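PDB 4GS1: DyP-type peroxidase from Thermobifida cellulosilytica, which probably uses its haem to reduce hydrogen peroxide while oxidising dyes and related aromatic substrates, as a dye-decolorising peroxidase. Local coordinates for residues Pro133-Asp138 with Val354-Val359; Trp180-Phe185 with Tyr324-Arg329; Arg245-Leu250 with Thr369-Ser374. One frame throughout, in Å; residues are numbered along the deposited sequence.

Contact 1. Residues Pro133-Asp138 with Val354-Val359. With HEM (protoporphyrin IX containing Fe), chain F.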
loop_
_atom_site.group_PDB
_atom_site.type_symbol
_atom_site.label_atom_id
_atom_site.label_comp_id
_atom_site.label_asym_id
_atom_site.label_seq_id
_atom_site.Cartn_x
_atom_site.Cartn_y
_atom_site.Cartn_z
ATOM N N PRO B 133 28.774 6.119 -5.061
ATOM C CA PRO B 133 29.715 5.039 -5.379
ATOM C C PRO B 133 28.980 3.719 -5.476
ATOM O O PRO B 133 27.861 3.608 -4.960
ATOM C CB PRO B 133 30.630 4.989 -4.148
ATOM C CG PRO B 133 30.391 6.261 -3.399
ATOM C CD PRO B 133 28.984 6.668 -3.710
ATOM N N GLU B 134 29.601 2.732 -6.116
ATOM C CA GLU B 134 29.138 1.354 -6.008
ATOM C C GLU B 134 29.638 0.805 -4.681
ATOM O O GLU B 134 30.739 1.143 -4.242
ATOM C CB GLU B 134 29.688 0.515 -7.166
ATOM C CG GLU B 134 29.271 1.023 -8.539
ATOM C CD GLU B 134 29.777 0.149 -9.670
ATOM O OE1 GLU B 134 30.689 -0.675 -9.437
ATOM O OE2 GLU B 134 29.256 0.288 -10.796
ATOM N N PHE B 135 28.828 -0.024 -4.029
ATOM C CA PHE B 135 29.248 -0.676 -2.789
ATOM C C PHE B 135 29.239 -2.188 -2.983
ATOM O O PHE B 135 28.448 -2.713 -3.770
ATOM C CB PHE B 135 28.327 -0.283 -1.623
ATOM C CG PHE B 135 28.247 1.208 -1.388
ATOM C CD1 PHE B 135 29.223 1.863 -0.639
ATOM C CD2 PHE B 135 27.210 1.956 -1.925
ATOM C CE1 PHE B 135 29.157 3.230 -0.429
ATOM C CE2 PHE B 135 27.139 3.329 -1.721
ATOM C CZ PHE B 135 28.116 3.965 -0.971
ATOM N N ALA B 136 30.124 -2.890 -2.276
ATOM C CA ALA B 136 30.283 -4.335 -2.449
ATOM C C ALA B 136 29.006 -5.151 -2.194
ATOM O O ALA B 136 28.796 -6.207 -2.789
ATOM C CB ALA B 136 31.432 -4.847 -1.578
ATOM N N THR B 137 28.153 -4.647 -1.313
ATOM C CA THR B 137 26.913 -5.331 -0.963
ATOM C C THR B 137 25.759 -5.019 -1.921
ATOM O O THR B 137 24.679 -5.601 -1.782
ATOM C CB THR B 137 26.460 -4.953 0.456
ATOM O OG1 THR B 137 26.407 -3.527 0.564
ATOM C CG2 THR B 137 27.426 -5.499 1.517
ATOM N N ASP B 138 25.966 -4.106 -2.870
ATOM C CA ASP B 138 24.877 -3.703 -3.779
ATOM C C ASP B 138 24.285 -4.908 -4.500
ATOM O O ASP B 138 25.020 -5.800 -4.928
ATOM C CB ASP B 138 25.376 -2.743 -4.864
ATOM C CG ASP B 138 25.596 -1.322 -4.369
ATOM O OD1 ASP B 138 25.221 -0.994 -3.225
ATOM O OD2 ASP B 138 26.143 -0.518 -5.160
ATOM N N VAL B 354 28.870 6.933 5.780
ATOM C CA VAL B 354 28.212 5.984 6.670
ATOM C C VAL B 354 27.995 4.651 5.966
ATOM O O VAL B 354 28.294 3.594 6.529
ATOM C CB VAL B 354 26.891 6.553 7.227
ATOM C CG1 VAL B 354 26.157 5.493 8.051
ATOM C CG2 VAL B 354 27.178 7.802 8.076
ATOM N N GLN B 355 27.504 4.695 4.729
ATOM C CA GLN B 355 27.297 3.457 3.972
ATOM C C GLN B 355 28.635 2.749 3.745
ATOM O O GLN B 355 28.715 1.523 3.841
ATOM C CB GLN B 355 26.582 3.732 2.641
ATOM C CG GLN B 355 26.454 2.507 1.702
ATOM C CD GLN B 355 25.452 1.459 2.174
ATOM O OE1 GLN B 355 24.875 1.571 3.260
ATOM N NE2 GLN B 355 25.252 0.419 1.358
ATOM N N ARG B 356 29.687 3.518 3.466
ATOM C CA ARG B 356 31.031 2.936 3.365
ATOM C C ARG B 356 31.412 2.172 4.628
ATOM O O ARG B 356 31.955 1.068 4.550
ATOM C CB ARG B 356 32.083 4.013 3.081
ATOM C CG ARG B 356 32.073 4.521 1.659
ATOM C CD ARG B 356 33.478 4.897 1.211
ATOM N NE ARG B 356 33.713 4.470 -0.164
ATOM C CZ ARG B 356 33.577 5.259 -1.224
ATOM N NH1 ARG B 356 33.219 6.528 -1.066
ATOM N NH2 ARG B 356 33.806 4.783 -2.441
ATOM N N SER B 357 31.135 2.758 5.792
ATOM C CA SER B 357 31.423 2.073 7.056
ATOM C C SER B 357 30.598 0.794 7.222
ATOM O O SER B 357 31.119 -0.239 7.643
ATOM C CB SER B 357 31.208 2.998 8.260
ATOM O OG SER B 357 32.153 4.060 8.260
ATOM N N LEU B 358 29.312 0.849 6.893
ATOM C CA LEU B 358 28.471 -0.333 7.081
ATOM C C LEU B 358 28.969 -1.480 6.213
ATOM O O LEU B 358 29.010 -2.635 6.642
ATOM C CB LEU B 358 27.006 -0.027 6.765
ATOM C CG LEU B 358 26.361 1.110 7.555
ATOM C CD1 LEU B 358 24.902 1.290 7.110
ATOM C CD2 LEU B 358 26.456 0.881 9.066
ATOM N N VAL B 359 29.369 -1.154 4.991
ATOM C CA VAL B 359 29.848 -2.168 4.065
ATOM C C VAL B 359 31.235 -2.665 4.448
ATOM O O VAL B 359 31.456 -3.870 4.585
ATOM C CB VAL B 359 29.872 -1.608 2.612
ATOM C CG1 VAL B 359 30.495 -2.619 1.664
ATOM C CG2 VAL B 359 28.467 -1.260 2.165
HETATM C CHA HEM F . 20.192 3.860 13.229
HETATM C CHB HEM F . 17.595 0.328 11.172
HETATM C CHC HEM F . 19.820 1.098 6.922
HETATM C CHD HEM F . 22.126 4.917 8.852
HETATM C C1A HEM F . 19.322 2.823 13.032
HETATM C C2A HEM F . 18.509 2.230 14.065
HETATM C C3A HEM F . 17.793 1.252 13.492
HETATM C C4A HEM F . 18.127 1.208 12.090
HETATM C CMA HEM F . 16.768 0.320 14.184
HETATM C CAA HEM F . 18.504 2.676 15.552
HETATM C CBA HEM F . 17.406 3.713 15.844
HETATM C CGA HEM F . 17.697 5.054 15.227
HETATM O O1A HEM F . 18.564 5.801 15.775
HETATM O O2A HEM F . 17.053 5.393 14.202
HETATM C C1B HEM F . 17.985 0.218 9.856
HETATM C C2B HEM F . 17.508 -0.783 8.928
HETATM C C3B HEM F . 18.127 -0.587 7.753
HETATM C C4B HEM F . 19.006 0.558 7.896
HETATM C CMB HEM F . 16.489 -1.880 9.323
HETATM C CAB HEM F . 17.969 -1.365 6.420
HETATM C CBB HEM F . 16.865 -2.073 6.112
HETATM C C1C HEM F . 20.642 2.201 7.079
HETATM C C2C HEM F . 21.503 2.788 6.061
HETATM C C3C HEM F . 22.128 3.857 6.596
HETATM C C4C HEM F . 21.699 3.951 7.971
HETATM C CMC HEM F . 21.600 2.267 4.610
HETATM C CAC HEM F . 23.154 4.852 5.985
HETATM C CBC HEM F . 23.917 4.605 4.918
HETATM C C1D HEM F . 21.799 4.984 10.180
HETATM C C2D HEM F . 22.248 6.024 11.074
HETATM C C3D HEM F . 21.661 5.687 12.430
HETATM C C4D HEM F . 20.889 4.486 12.231
HETATM C CMD HEM F . 23.158 7.232 10.749
HETATM C CAD HEM F . 21.846 6.490 13.728
HETATM C CBD HEM F . 23.191 6.137 14.366
HETATM C CGD HEM F . 23.350 6.980 15.613
HETATM O O1D HEM F . 23.004 6.488 16.723
HETATM O O2D HEM F . 23.791 8.154 15.501
HETATM N NA HEM F . 19.076 2.188 11.826
HETATM N NB HEM F . 18.903 1.022 9.198
HETATM N NC HEM F . 20.798 2.928 8.249
HETATM N ND HEM F . 20.991 4.094 10.895
HETATM FE FE HEM F . 20.029 2.505 10.073
HETATM O O HOH W 1 32.591 2.208 -2.073
#
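Phe135 lies against helix 351-360 with one face of its ring resting on the side chain of Gln355, which runs on to the haem. Traced outward, Gln355 starts with CG anti to the backbone N (chi1 174°), bringing the chain across one face of the ring. Its CB is shared between protein and cofactor, 3.9 Å from Phe135 CZ and 3.6 Å from HEM CBC. CG sits almost centrally over the ring, 3.4 Å from the Phe135 centroid, in a CH-pi contact. A bend at chi2 (72°) then turns the amide, whose plane stands 87° from that of the ring. OE1 points to the porphyrin rim, 3.6 Å from HEM CMC, whereas NE2 stays above the ring's rim on that same face, 4.1 Å from Phe135 CD2. At the ring edge, Arg356 CG comes within 3.8 Å of Phe135 CE1; the Arg356 chain crosses Pro133 at about a right angle, putting NH2 3.6 Å from Pro133 CB. One water donates to Glu134 O and weakly accepts from Arg356 NH2. One turn of helix beyond Gln355, Val359 covers the turn residues: CG1 packs on Ala136, and CG2 lies 3.5 Å from Thr137 OG1. An alanine in place of Phe135 would probably open a gap beside Gln355 CG, letting the amide turn more freely next to the haem. Within the loop, Phe135 to Asp138 forms a type I turn, braced by a nearly straight hydrogen bond from Phe135 N to Asp138 OD2; Asp138 OD1 makes a salt bridge to Arg245. Leu358 CD1 lies over haem C3C and Val354 CG1 packs on the vinyl carbon CAC, so the arrangement belongs to the haem pocket wall, where a loop from the N-terminal part of the peroxidase backs a pocket-lining helix.

Contact 2. Residues Trp180-Phe185 with Tyr324-Arg329. With GOL (glycerol), chain I.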
loop_
_atom_site.group_PDB
_atom_site.type_symbol
_atom_site.label_atom_id
_atom_site.label_comp_id
_atom_site.label_asym_id
_atom_site.label_seq_id
_atom_site.Cartn_x
_atom_site.Cartn_y
_atom_site.Cartn_z
ATOM N N TRP B 180 10.689 4.478 -12.330
ATOM C CA TRP B 180 10.357 3.533 -11.268
ATOM C C TRP B 180 9.530 4.271 -10.219
ATOM O O TRP B 180 9.516 5.498 -10.175
ATOM C CB TRP B 180 11.612 2.869 -10.646
ATOM C CG TRP B 180 12.606 3.815 -10.006
ATOM C CD1 TRP B 180 13.754 4.324 -10.581
ATOM C CD2 TRP B 180 12.552 4.362 -8.685
ATOM N NE1 TRP B 180 14.402 5.151 -9.688
ATOM C CE2 TRP B 180 13.684 5.192 -8.520
ATOM C CE3 TRP B 180 11.648 4.229 -7.620
ATOM C CZ2 TRP B 180 13.938 5.886 -7.336
ATOM C CZ3 TRP B 180 11.903 4.925 -6.437
ATOM C CH2 TRP B 180 13.036 5.746 -6.309
ATOM N N SER B 181 8.813 3.528 -9.390
ATOM C CA SER B 181 8.118 4.157 -8.275
ATOM C C SER B 181 7.992 3.168 -7.139
ATOM O O SER B 181 8.108 1.958 -7.340
ATOM C CB SER B 181 6.735 4.669 -8.696
ATOM O OG SER B 181 5.791 3.604 -8.723
ATOM N N LEU B 182 7.775 3.675 -5.932
ATOM C CA LEU B 182 7.550 2.789 -4.789
ATOM C C LEU B 182 6.671 3.488 -3.762
ATOM O O LEU B 182 6.899 4.656 -3.421
ATOM C CB LEU B 182 8.878 2.360 -4.147
ATOM C CG LEU B 182 8.840 1.293 -3.045
ATOM C CD1 LEU B 182 8.207 0.021 -3.545
ATOM C CD2 LEU B 182 10.269 1.026 -2.552
ATOM N N ARG B 183 5.652 2.765 -3.296
ATOM C CA ARG B 183 4.768 3.251 -2.244
ATOM C C ARG B 183 5.227 2.719 -0.901
ATOM O O ARG B 183 5.721 1.591 -0.814
ATOM C CB ARG B 183 3.333 2.789 -2.515
ATOM C CG ARG B 183 2.735 3.418 -3.766
ATOM C CD ARG B 183 1.358 2.828 -4.117
ATOM N NE ARG B 183 0.330 3.194 -3.144
ATOM C CZ ARG B 183 -0.218 2.343 -2.283
ATOM N NH1 ARG B 183 -1.149 2.758 -1.436
ATOM N NH2 ARG B 183 0.165 1.078 -2.268
ATOM N N GLY B 184 5.046 3.523 0.149
ATOM C CA GLY B 184 5.450 3.136 1.493
ATOM C C GLY B 184 4.480 3.619 2.555
ATOM O O GLY B 184 3.662 4.505 2.298
ATOM N N PHE B 185 4.564 3.034 3.749
ATOM C CA PHE B 185 3.675 3.412 4.842
ATOM C C PHE B 185 4.380 3.405 6.190
ATOM O O PHE B 185 5.421 2.763 6.365
ATOM C CB PHE B 185 2.482 2.449 4.923
ATOM C CG PHE B 185 2.873 1.016 5.172
ATOM C CD1 PHE B 185 2.963 0.513 6.467
ATOM C CD2 PHE B 185 3.160 0.170 4.111
ATOM C CE1 PHE B 185 3.332 -0.806 6.694
ATOM C CE2 PHE B 185 3.530 -1.154 4.333
ATOM C CZ PHE B 185 3.614 -1.641 5.631
ATOM N N TYR B 324 7.845 -0.766 3.084
ATOM C CA TYR B 324 7.142 -1.180 1.871
ATOM C C TYR B 324 6.792 -2.659 1.913
ATOM O O TYR B 324 7.512 -3.473 2.493
ATOM C CB TYR B 324 7.897 -0.804 0.577
ATOM C CG TYR B 324 9.133 -1.627 0.276
ATOM C CD1 TYR B 324 9.051 -2.807 -0.467
ATOM C CD2 TYR B 324 10.388 -1.201 0.693
ATOM C CE1 TYR B 324 10.191 -3.558 -0.757
ATOM C CE2 TYR B 324 11.520 -1.942 0.409
ATOM C CZ TYR B 324 11.421 -3.102 -0.320
ATOM O OH TYR B 324 12.566 -3.820 -0.598
ATOM N N ASP B 325 5.667 -2.996 1.298
ATOM C CA ASP B 325 5.210 -4.371 1.238
ATOM C C ASP B 325 4.735 -4.615 -0.184
ATOM O O ASP B 325 3.688 -4.104 -0.601
ATOM C CB ASP B 325 4.057 -4.590 2.220
ATOM C CG ASP B 325 3.642 -6.045 2.324
ATOM O OD1 ASP B 325 3.902 -6.827 1.380
ATOM O OD2 ASP B 325 3.047 -6.424 3.355
ATOM N N GLU B 326 5.507 -5.403 -0.919
ATOM C CA GLU B 326 5.156 -5.753 -2.281
ATOM C C GLU B 326 4.911 -7.251 -2.409
ATOM O O GLU B 326 5.114 -7.844 -3.471
ATOM C CB GLU B 326 6.238 -5.258 -3.245
ATOM C CG GLU B 326 6.220 -3.734 -3.431
ATOM C CD GLU B 326 4.851 -3.242 -3.874
ATOM O OE1 GLU B 326 4.179 -3.978 -4.613
ATOM O OE2 GLU B 326 4.421 -2.142 -3.465
ATOM N N GLY B 327 4.449 -7.855 -1.318
ATOM C CA GLY B 327 4.024 -9.244 -1.343
ATOM C C GLY B 327 5.162 -10.235 -1.447
ATOM O O GLY B 327 6.113 -10.193 -0.658
ATOM N N TRP B 328 5.035 -11.152 -2.408
ATOM C CA TRP B 328 6.000 -12.224 -2.607
ATOM C C TRP B 328 6.392 -12.293 -4.076
ATOM O O TRP B 328 5.556 -12.090 -4.959
ATOM C CB TRP B 328 5.392 -13.570 -2.145
ATOM C CG TRP B 328 5.294 -13.663 -0.640
ATOM C CD1 TRP B 328 6.179 -14.273 0.201
ATOM C CD2 TRP B 328 4.284 -13.080 0.198
ATOM N NE1 TRP B 328 5.773 -14.122 1.505
ATOM C CE2 TRP B 328 4.612 -13.389 1.529
ATOM C CE3 TRP B 328 3.121 -12.342 -0.058
ATOM C CZ2 TRP B 328 3.828 -12.984 2.607
ATOM C CZ3 TRP B 328 2.351 -11.926 1.012
ATOM C CH2 TRP B 328 2.707 -12.251 2.331
ATOM N N ARG B 329 7.661 -12.584 -4.331
ATOM C CA ARG B 329 8.128 -12.792 -5.694
ATOM C C ARG B 329 7.747 -14.181 -6.176
ATOM O O ARG B 329 7.170 -14.971 -5.428
ATOM C CB ARG B 329 9.641 -12.606 -5.773
ATOM C CG ARG B 329 10.069 -11.229 -5.330
ATOM C CD ARG B 329 11.551 -10.988 -5.487
ATOM N NE ARG B 329 11.820 -9.556 -5.432
ATOM C CZ ARG B 329 13.005 -9.019 -5.172
ATOM N NH1 ARG B 329 13.134 -7.703 -5.149
ATOM N NH2 ARG B 329 14.050 -9.794 -4.936
HETATM C C1 GOL I . 5.658 -0.223 -7.108
HETATM O O1 GOL I . 5.622 -0.480 -8.497
HETATM C C2 GOL I . 4.470 0.673 -6.763
HETATM O O2 GOL I . 4.723 2.026 -7.088
HETATM C C3 GOL I . 4.091 0.571 -5.297
HETATM O O3 GOL I . 5.215 0.367 -4.496
HETATM O O HOH W 2 4.755 -0.978 -0.967
HETATM O O HOH W 3 1.908 -0.743 -3.757
#
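The strand carrying Leu182 and the one carrying Tyr324 approach within 6.2 Å between their axes and cross at 118°, too steeply for regular pairing; between these segments water, glycerol and side chains bridge the backbones. Arg183 O comes 3.5 Å from Tyr324 CB, and Phe185 is backbone hydrogen-bonded to Asn323, just before Tyr324. With a chi1 of 73°, Tyr324 CG stands between its own backbone N and carbonyl carbon, and the ring turns one face to Leu182. The CD2 methyl of Leu182 sits over that face, displaced toward the rim and 4.2 Å from the centroid, in a CH-pi contact, while Leu182 CD1 lies 4.2 Å from Glu326 CG. Phe185 meets Asp325 edge-on, its CE2 lying 4.1 Å from Asp325 CB. A polar network of water and glycerol links the two strands. Arg183 N gives a nearly straight bond of 2.7 Å to glycerol O3, which in turn donates to Glu326 OE2 at 2.8 Å. Two waters lie within hydrogen-bonding distance of the same carboxylate oxygen; one also accepts from Asp325 N and lies near Arg183 O, the other accepts from Arg183 NH2, and not all of their acceptors can be served at once. Glycerol O2 reaches Ser181 OG, and Glu326 O of the second subunit also holds the molecule, which probably came from the crystallisation liquor. Asp325 OD1 closes an Asx turn on Gly327 N at 2.9 Å and forms a salt bridge with Arg334, next to a classic beta bulge in which Glu326 and Gly327 both face Asp335. Outermost strands of two four-stranded antiparallel sheets thus come together, at the subunit interface, in a manner consistent with the paired ferredoxin-like halves of the DyP-type peroxidase fold.

Contact 3. Residues Arg245-Leu250 with Thr369-Ser374. With HEM (protoporphyrin IX containing Fe), chain F.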
loop_
_atom_site.group_PDB
_atom_site.type_symbol
_atom_site.label_atom_id
_atom_site.label_comp_id
_atom_site.label_asym_id
_atom_site.label_seq_id
_atom_site.Cartn_x
_atom_site.Cartn_y
_atom_site.Cartn_z
ATOM N N ARG B 245 17.149 4.551 -1.009
ATOM C CA ARG B 245 17.536 3.152 -1.200
ATOM C C ARG B 245 16.340 2.249 -0.958
ATOM O O ARG B 245 15.681 2.341 0.078
ATOM C CB ARG B 245 18.701 2.756 -0.274
ATOM C CG ARG B 245 19.940 3.656 -0.393
ATOM C CD ARG B 245 20.771 3.344 -1.644
ATOM N NE ARG B 245 21.641 2.177 -1.438
ATOM C CZ ARG B 245 22.746 1.933 -2.135
ATOM N NH1 ARG B 245 23.129 2.769 -3.095
ATOM N NH2 ARG B 245 23.479 0.858 -1.861
ATOM N N ARG B 246 16.047 1.378 -1.920
ATOM C CA ARG B 246 15.048 0.336 -1.720
ATOM C C ARG B 246 15.749 -0.871 -1.110
ATOM O O ARG B 246 16.547 -1.534 -1.784
ATOM C CB ARG B 246 14.384 -0.027 -3.061
ATOM C CG ARG B 246 13.363 -1.147 -2.961
ATOM C CD ARG B 246 12.729 -1.458 -4.320
ATOM N NE ARG B 246 11.833 -2.604 -4.227
ATOM C CZ ARG B 246 10.775 -2.801 -5.007
ATOM N NH1 ARG B 246 10.460 -1.915 -5.949
ATOM N NH2 ARG B 246 10.027 -3.882 -4.834
ATOM N N ILE B 247 15.488 -1.136 0.176
ATOM C CA ILE B 247 16.246 -2.160 0.894
ATOM C C ILE B 247 15.329 -3.291 1.309
ATOM O O ILE B 247 14.516 -3.145 2.224
ATOM C CB ILE B 247 16.960 -1.586 2.145
ATOM C CG1 ILE B 247 17.806 -0.359 1.790
ATOM C CG2 ILE B 247 17.868 -2.655 2.777
ATOM C CD1 ILE B 247 18.453 0.307 3.039
ATOM N N ARG B 248 15.464 -4.428 0.632
ATOM C CA ARG B 248 14.673 -5.611 0.957
ATOM C C ARG B 248 15.164 -6.208 2.266
ATOM O O ARG B 248 16.375 -6.317 2.492
ATOM C CB ARG B 248 14.780 -6.661 -0.159
ATOM C CG ARG B 248 13.927 -7.914 0.090
ATOM C CD ARG B 248 13.792 -8.790 -1.170
ATOM N NE ARG B 248 15.079 -9.284 -1.673
ATOM C CZ ARG B 248 15.678 -10.404 -1.265
ATOM N NH1 ARG B 248 15.123 -11.170 -0.334
ATOM N NH2 ARG B 248 16.841 -10.766 -1.795
ATOM N N MET B 249 14.223 -6.567 3.135
ATOM C CA MET B 249 14.541 -7.246 4.387
ATOM C C MET B 249 14.400 -8.749 4.236
ATOM O O MET B 249 13.390 -9.238 3.717
ATOM C CB MET B 249 13.609 -6.762 5.498
ATOM C CG MET B 249 13.927 -5.355 6.014
ATOM S SD MET B 249 12.532 -4.767 7.011
ATOM C CE MET B 249 13.303 -3.414 7.908
ATOM N N LEU B 250 15.412 -9.487 4.690
ATOM C CA LEU B 250 15.370 -10.943 4.619
ATOM C C LEU B 250 14.649 -11.418 5.869
ATOM O O LEU B 250 15.275 -11.868 6.828
ATOM C CB LEU B 250 16.791 -11.533 4.528
ATOM C CG LEU B 250 17.439 -11.580 3.133
ATOM C CD1 LEU B 250 17.474 -10.237 2.457
ATOM C CD2 LEU B 250 18.849 -12.166 3.180
ATOM N N THR B 369 19.762 -7.847 4.780
ATOM C CA THR B 369 19.220 -6.804 3.913
ATOM C C THR B 369 19.833 -6.877 2.515
ATOM O O THR B 369 20.960 -7.350 2.352
ATOM C CB THR B 369 19.493 -5.401 4.493
ATOM O OG1 THR B 369 20.900 -5.249 4.730
ATOM C CG2 THR B 369 18.734 -5.196 5.799
ATOM N N ARG B 370 19.091 -6.407 1.515
ATOM C CA ARG B 370 19.610 -6.341 0.143
ATOM C C ARG B 370 19.193 -5.024 -0.498
ATOM O O ARG B 370 18.000 -4.764 -0.674
ATOM C CB ARG B 370 19.076 -7.508 -0.699
ATOM C CG ARG B 370 19.548 -8.903 -0.275
ATOM C CD ARG B 370 21.057 -9.072 -0.462
ATOM N NE ARG B 370 21.500 -10.433 -0.152
ATOM C CZ ARG B 370 22.017 -10.816 1.016
ATOM N NH1 ARG B 370 22.178 -9.939 2.005
ATOM N NH2 ARG B 370 22.381 -12.086 1.193
ATOM N N HIS B 371 20.171 -4.182 -0.840
ATOM C CA HIS B 371 19.861 -2.910 -1.488
ATOM C C HIS B 371 19.595 -3.170 -2.969
ATOM O O HIS B 371 20.509 -3.572 -3.694
ATOM C CB HIS B 371 21.034 -1.939 -1.351
ATOM C CG HIS B 371 21.288 -1.491 0.049
ATOM N ND1 HIS B 371 21.472 -0.156 0.390
ATOM C CD2 HIS B 371 21.392 -2.180 1.211
ATOM C CE1 HIS B 371 21.686 -0.060 1.683
ATOM N NE2 HIS B 371 21.647 -1.277 2.211
ATOM N N GLU B 372 18.359 -2.937 -3.414
ATOM C CA GLU B 372 17.938 -3.314 -4.775
ATOM C C GLU B 372 17.619 -2.116 -5.664
ATOM O O GLU B 372 17.494 -2.247 -6.889
ATOM C CB GLU B 372 16.730 -4.269 -4.712
ATOM C CG GLU B 372 17.039 -5.572 -3.976
ATOM C CD GLU B 372 15.868 -6.538 -3.918
ATOM O OE1 GLU B 372 14.702 -6.110 -4.042
ATOM O OE2 GLU B 372 16.125 -7.746 -3.757
ATOM N N GLY B 373 17.463 -0.946 -5.055
ATOM C CA GLY B 373 17.217 0.267 -5.815
ATOM C C GLY B 373 17.917 1.430 -5.145
ATOM O O GLY B 373 18.129 1.407 -3.931
ATOM N N SER B 374 18.273 2.447 -5.927
ATOM C CA SER B 374 19.085 3.551 -5.416
ATOM C C SER B 374 18.959 4.770 -6.306
ATOM O O SER B 374 18.936 4.636 -7.526
ATOM C CB SER B 374 20.558 3.126 -5.395
ATOM O OG SER B 374 21.379 4.174 -4.905
HETATM C CHA HEM F . 20.192 3.860 13.229
HETATM C CHB HEM F . 17.595 0.328 11.172
HETATM C CHC HEM F . 19.820 1.098 6.922
HETATM C CHD HEM F . 22.126 4.917 8.852
HETATM C C1A HEM F . 19.322 2.823 13.032
HETATM C C2A HEM F . 18.509 2.230 14.065
HETATM C C3A HEM F . 17.793 1.252 13.492
HETATM C C4A HEM F . 18.127 1.208 12.090
HETATM C CMA HEM F . 16.768 0.320 14.184
HETATM C CAA HEM F . 18.504 2.676 15.552
HETATM C CBA HEM F . 17.406 3.713 15.844
HETATM C CGA HEM F . 17.697 5.054 15.227
HETATM O O1A HEM F . 18.564 5.801 15.775
HETATM O O2A HEM F . 17.053 5.393 14.202
HETATM C C1B HEM F . 17.985 0.218 9.856
HETATM C C2B HEM F . 17.508 -0.783 8.928
HETATM C C3B HEM F . 18.127 -0.587 7.753
HETATM C C4B HEM F . 19.006 0.558 7.896
HETATM C CMB HEM F . 16.489 -1.880 9.323
HETATM C CAB HEM F . 17.969 -1.365 6.420
HETATM C CBB HEM F . 16.865 -2.073 6.112
HETATM C C1C HEM F . 20.642 2.201 7.079
HETATM C C2C HEM F . 21.503 2.788 6.061
HETATM C C3C HEM F . 22.128 3.857 6.596
HETATM C C4C HEM F . 21.699 3.951 7.971
HETATM C CMC HEM F . 21.600 2.267 4.610
HETATM C CAC HEM F . 23.154 4.852 5.985
HETATM C CBC HEM F . 23.917 4.605 4.918
HETATM C C1D HEM F . 21.799 4.984 10.180
HETATM C C2D HEM F . 22.248 6.024 11.074
HETATM C C3D HEM F . 21.661 5.687 12.430
HETATM C C4D HEM F . 20.889 4.486 12.231
HETATM C CMD HEM F . 23.158 7.232 10.749
HETATM C CAD HEM F . 21.846 6.490 13.728
HETATM C CBD HEM F . 23.191 6.137 14.366
HETATM C CGD HEM F . 23.350 6.980 15.613
HETATM O O1D HEM F . 23.004 6.488 16.723
HETATM O O2D HEM F . 23.791 8.154 15.501
HETATM N NA HEM F . 19.076 2.188 11.826
HETATM N NB HEM F . 18.903 1.022 9.198
HETATM N NC HEM F . 20.798 2.928 8.249
HETATM N ND HEM F . 20.991 4.094 10.895
HETATM FE FE HEM F . 20.029 2.505 10.073
HETATM O O HOH W 4 12.553 -5.176 -2.911
HETATM O O HOH W 5 18.137 -9.301 -3.782
#
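Arg245 through Met249 pair antiparallel with Thr369 through Ser374, the axes 4.4 Å apart at 145°, and the register slips at a classic bulge where Glu372 and Gly373 both face Arg246. There Arg246 O takes an almost straight bond from Glu372 N at 2.8 Å and a weaker, longer one from Gly373 N. On the haem-facing side, bends at chi2 and chi3 fold Arg245 back across the neighbouring strand. Its NE donates to His371 ND1 at 3.0 Å within both group planes, although these stand 68° apart, and NH1 reaches Ser374 OG at 2.9 Å, tilted from the guanidinium plane; NH2 has Asp138 as its salt-bridge partner. This grip at ND1 helps to fix the imidazole rotation. Ile247 CG1 covers one ring face centrally, 3.8 Å from the His371 centroid, and His371 CE1 lies 3.7 Å from HEM CMC. Ile247 CG2 and Thr369 CG2 both pack on the vinyl carbon CBB of the haem. On the other side of the sheet, Arg248 NE forms a salt bridge of 2.8 Å with Glu372 OE2, approaching from above the carboxylate plane, with a water joining the same oxygen to Arg248 NH2. Glu372 OE1 has Arg329 as its salt-bridge partner and reaches Arg246 NE through another water. Leu250, at the N-cap position of helix 251-256, packs its CD1 3.7 Å from Arg370 CG and its CD2 over one face of that guanidinium. Strand 334-344 flanks 240-249 on its remaining side, helix 351-360 meets Arg245 and His371 through Gln355, and strand 369-379 is outermost in the sheet.

From the N terminus, the first segments of the contacts appear in order: the loop 133-138, the strand 180-185, then segment 245-250. The partners return in a different order. Segment 324-329 closes contact 2 first, so that contact 2 is nested inside the larger loop closed when helix 354-359 completes contact 1. Strand 369-374, which follows that helix, closes contact 3 last, crossing both others. Contact 1 ties the N-terminal part to a helix of the C-terminal part, contact 2 joins the two sheets at their edges, and contact 3 pairs neighbouring strands within the C-terminal sheet. Contacts 1 and 3 touch each other and share the haem; contact 2 reaches contact 3, but not contact 1.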